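PDB 6ICN: methylxanthine N1-demethylase NdmA from Pseudomonas putida, which catalyses the N1-demethylation of caffeine to theobromine and formaldehyde, the first step of caffeine degradation, as a Rieske-type non-heme iron oxygenase. Local coordinates for residues A[152-160]-A[244-254]. Residues are numbered along the deposited sequence; the frame is centred on the assembly and turned at random.
Sequences TEIPYFSAA and TCSMPFAINLE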
loop_
_atom_site.group_PDB
_atom_site.type_symbol
_atom_site.label_atom_id
_atom_site.label_comp_id
_atom_site.label_asym_id
_atom_site.label_seq_id
_atom_site.Cartn_x
_atom_site.Cartn_y
_atom_site.Cartn_z
ATOM N N THR A 152 38.590 22.927 16.569
ATOM C CA THR A 152 37.815 21.731 16.863
ATOM C C THR A 152 38.409 20.548 16.116
ATOM O O THR A 152 39.045 20.715 15.068
ATOM C CB THR A 152 36.349 21.920 16.461
ATOM O OG1 THR A 152 36.286 22.218 15.062
ATOM C CG2 THR A 152 35.734 23.083 17.256
ATOM N N GLU A 153 38.202 19.349 16.656
ATOM C CA GLU A 153 38.727 18.138 16.055
ATOM C C GLU A 153 37.647 17.070 16.023
ATOM O O GLU A 153 36.620 17.174 16.695
ATOM C CB GLU A 153 39.943 17.599 16.806
ATOM C CG GLU A 153 41.182 18.434 16.555
ATOM C CD GLU A 153 42.436 17.815 17.130
ATOM O OE1 GLU A 153 43.518 18.043 16.543
ATOM O OE2 GLU A 153 42.339 17.113 18.165
ATOM N N ILE A 154 37.912 16.040 15.228
ATOM C CA ILE A 154 36.968 14.919 15.153
ATOM C C ILE A 154 36.903 14.219 16.504
ATOM O O ILE A 154 37.953 13.995 17.149
ATOM C CB ILE A 154 37.372 13.945 14.029
ATOM C CG1 ILE A 154 37.150 14.637 12.684
ATOM C CG2 ILE A 154 36.598 12.625 14.129
ATOM C CD1 ILE A 154 37.746 13.911 11.477
ATOM N N PRO A 155 35.706 13.858 16.983
ATOM C CA PRO A 155 35.552 13.177 18.279
ATOM C C PRO A 155 36.429 11.958 18.507
ATOM O O PRO A 155 36.867 11.287 17.566
ATOM C CB PRO A 155 34.070 12.776 18.259
ATOM C CG PRO A 155 33.423 13.881 17.498
ATOM C CD PRO A 155 34.406 14.266 16.421
ATOM N N TYR A 156 36.663 11.660 19.784
ATOM C CA TYR A 156 37.517 10.563 20.211
ATOM C C TYR A 156 36.722 9.264 20.332
ATOM O O TYR A 156 35.696 9.212 21.016
ATOM C CB TYR A 156 38.158 10.934 21.550
ATOM C CG TYR A 156 38.829 9.810 22.312
ATOM C CD1 TYR A 156 40.046 9.290 21.896
ATOM C CD2 TYR A 156 38.259 9.300 23.476
ATOM C CE1 TYR A 156 40.667 8.267 22.613
ATOM C CE2 TYR A 156 38.878 8.289 24.210
ATOM C CZ TYR A 156 40.082 7.776 23.766
ATOM O OH TYR A 156 40.687 6.768 24.495
ATOM N N PHE A 157 37.221 8.214 19.681
ATOM C CA PHE A 157 36.742 6.842 19.811
ATOM C C PHE A 157 37.881 6.009 20.394
ATOM O O PHE A 157 38.918 5.841 19.745
ATOM C CB PHE A 157 36.315 6.324 18.430
ATOM C CG PHE A 157 35.837 4.892 18.394
ATOM C CD1 PHE A 157 35.203 4.304 19.483
ATOM C CD2 PHE A 157 35.984 4.148 17.229
ATOM C CE1 PHE A 157 34.738 2.975 19.427
ATOM C CE2 PHE A 157 35.513 2.828 17.157
ATOM C CZ PHE A 157 34.901 2.239 18.253
ATOM N N SER A 158 37.689 5.480 21.609
ATOM C CA SER A 158 38.801 4.856 22.332
ATOM C C SER A 158 39.253 3.533 21.708
ATOM O O SER A 158 40.410 3.125 21.887
ATOM C CB SER A 158 38.412 4.637 23.802
ATOM O OG SER A 158 37.372 3.674 23.949
ATOM N N ALA A 159 38.370 2.837 20.998
ATOM C CA ALA A 159 38.662 1.489 20.532
ATOM C C ALA A 159 39.427 1.457 19.225
ATOM O O ALA A 159 39.909 0.387 18.840
ATOM C CB ALA A 159 37.367 0.685 20.361
ATOM N N ALA A 160 39.547 2.587 18.533
ATOM C CA ALA A 160 40.258 2.604 17.262
ATOM C C ALA A 160 41.699 2.145 17.471
ATOM O O ALA A 160 42.372 2.584 18.408
ATOM C CB ALA A 160 40.219 4.007 16.658
ATOM N N THR A 244 33.754 9.364 27.880
ATOM C CA THR A 244 34.522 10.465 27.307
ATOM C C THR A 244 33.656 11.066 26.214
ATOM O O THR A 244 33.465 10.443 25.162
ATOM C CB THR A 244 35.854 9.991 26.732
ATOM O OG1 THR A 244 36.573 9.265 27.730
ATOM C CG2 THR A 244 36.668 11.180 26.260
ATOM N N CYS A 245 33.111 12.247 26.463
ATOM C CA CYS A 245 32.094 12.827 25.585
ATOM C C CYS A 245 32.697 14.020 24.861
ATOM O O CYS A 245 32.811 15.106 25.436
ATOM C CB CYS A 245 30.859 13.236 26.380
ATOM S SG CYS A 245 30.123 11.894 27.357
ATOM N N SER A 246 33.084 13.818 23.601
ATOM C CA SER A 246 33.597 14.914 22.775
ATOM C C SER A 246 32.463 15.878 22.444
ATOM O O SER A 246 31.516 15.518 21.739
ATOM C CB SER A 246 34.232 14.365 21.500
ATOM O OG SER A 246 35.358 13.557 21.799
ATOM N N MET A 247 32.545 17.106 22.950
ATOM C CA MET A 247 31.441 18.056 22.759
ATOM C C MET A 247 31.327 18.436 21.303
ATOM O O MET A 247 32.350 18.622 20.638
ATOM C CB MET A 247 31.627 19.310 23.627
ATOM C CG MET A 247 31.562 18.992 25.117
ATOM S SD MET A 247 29.862 18.565 25.622
ATOM C CE MET A 247 29.106 20.158 25.523
ATOM N N PRO A 248 30.094 18.597 20.800
ATOM C CA PRO A 248 28.815 18.558 21.525
ATOM C C PRO A 248 28.031 17.250 21.509
ATOM O O PRO A 248 27.165 17.099 22.362
ATOM C CB PRO A 248 27.986 19.617 20.809
ATOM C CG PRO A 248 28.498 19.592 19.394
ATOM C CD PRO A 248 29.953 19.205 19.463
ATOM N N PHE A 249 28.259 16.339 20.556
ATOM C CA PHE A 249 27.281 15.269 20.359
ATOM C C PHE A 249 27.844 13.856 20.366
ATOM O O PHE A 249 27.081 12.907 20.136
ATOM C CB PHE A 249 26.520 15.484 19.040
ATOM C CG PHE A 249 25.745 16.769 18.983
ATOM C CD1 PHE A 249 24.963 17.190 20.061
ATOM C CD2 PHE A 249 25.793 17.558 17.849
ATOM C CE1 PHE A 249 24.268 18.395 20.002
ATOM C CE2 PHE A 249 25.094 18.763 17.772
ATOM C CZ PHE A 249 24.325 19.183 18.869
ATOM N N ALA A 250 29.131 13.670 20.598
ATOM C CA ALA A 250 29.727 12.339 20.527
ATOM C C ALA A 250 29.943 11.781 21.923
ATOM O O ALA A 250 30.424 12.491 22.809
ATOM C CB ALA A 250 31.051 12.377 19.771
ATOM N N ILE A 251 29.595 10.510 22.118
ATOM C CA ILE A 251 29.773 9.833 23.400
ATOM C C ILE A 251 30.584 8.559 23.203
ATOM O O ILE A 251 30.187 7.672 22.436
ATOM C CB ILE A 251 28.432 9.507 24.071
ATOM C CG1 ILE A 251 27.646 10.797 24.337
ATOM C CG2 ILE A 251 28.637 8.700 25.355
ATOM C CD1 ILE A 251 26.172 10.532 24.508
ATOM N N ASN A 252 31.708 8.451 23.920
ATOM C CA ASN A 252 32.504 7.231 23.973
ATOM C C ASN A 252 32.309 6.624 25.356
ATOM O O ASN A 252 32.710 7.222 26.364
ATOM C CB ASN A 252 33.978 7.527 23.693
ATOM C CG ASN A 252 34.816 6.260 23.582
ATOM O OD1 ASN A 252 34.986 5.710 22.490
ATOM N ND2 ASN A 252 35.349 5.795 24.708
ATOM N N LEU A 253 31.659 5.456 25.414
ATOM C CA LEU A 253 31.365 4.783 26.679
ATOM C C LEU A 253 32.150 3.474 26.744
ATOM O O LEU A 253 31.878 2.537 25.983
ATOM C CB LEU A 253 29.862 4.534 26.830
ATOM C CG LEU A 253 29.435 3.616 27.981
ATOM C CD1 LEU A 253 29.951 4.140 29.334
ATOM C CD2 LEU A 253 27.904 3.471 28.021
ATOM N N GLU A 254 33.119 3.399 27.657
ATOM C CA GLU A 254 33.875 2.169 27.878
ATOM C C GLU A 254 33.264 1.418 29.051
ATOM O O GLU A 254 33.208 1.951 30.166
ATOM C CB GLU A 254 35.346 2.476 28.151
ATOM C CG GLU A 254 36.080 3.075 26.965
ATOM C CD GLU A 254 37.485 3.551 27.340
ATOM O OE1 GLU A 254 37.674 4.763 27.623
ATOM O OE2 GLU A 254 38.396 2.694 27.368
HETATM O O HOH W 1 34.129 11.073 22.517
HETATM O O HOH W 2 39.769 6.276 27.082
HETATM O O HOH W 3 38.468 1.571 24.679
#
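N252 and S158 hold the connecting loop 152-160 against a β-hairpin of the antiparallel catalytic-domain sheet of this Rieske oxygenase. The hairpin strands 239-246 and 250-257 are joined by a turn with a cis peptide before P248. The loop comes from strand 140-144 of the neighbouring sheet and leads to strand 166-175.

Three direct hydrogen bonds cross the contact. The amide of N252 takes two of them to one residue. Backbone N of S158 donates to OD1 of N252 at 2.9 Å, from above the carbonyl plane. ND2 of N252 donates to OG of S158 at 3.0 Å, and here the hydroxyl lies close to the amide plane. CG of N252 is anti to its backbone N (chi1 -173°), which carries the amide out to the turn 157-160. The third bond is nearly straight: N of Y156 donates to OG of S246 at 3.1 Å. With an alanine at N252, N of S158 would probably lose its acceptor and OG of S158 this donor, so that the turn 157-160 would be held less firmly at S158.

Waters add further polar links. Water 1 donates to O of Y156 and O of T244 and accepts from N of S246. Water 2 links OE1 of E254 to OH of Y156. Water 3 donates to OE2 of E254.

The apolar packing is tight at one point, where CB of P155 meets CB of A250 at 3.4 Å. CD2 of Y156 rests on CG2 of T244 at 3.7 Å. On the reverse side of the sheet, I251 packs on W183 and F186, and L253 touches the bound caffeine. F157 turns back to Y138 and F267, yet its ring edge meets the amide of N252, with CD1 3.3 Å from OD1.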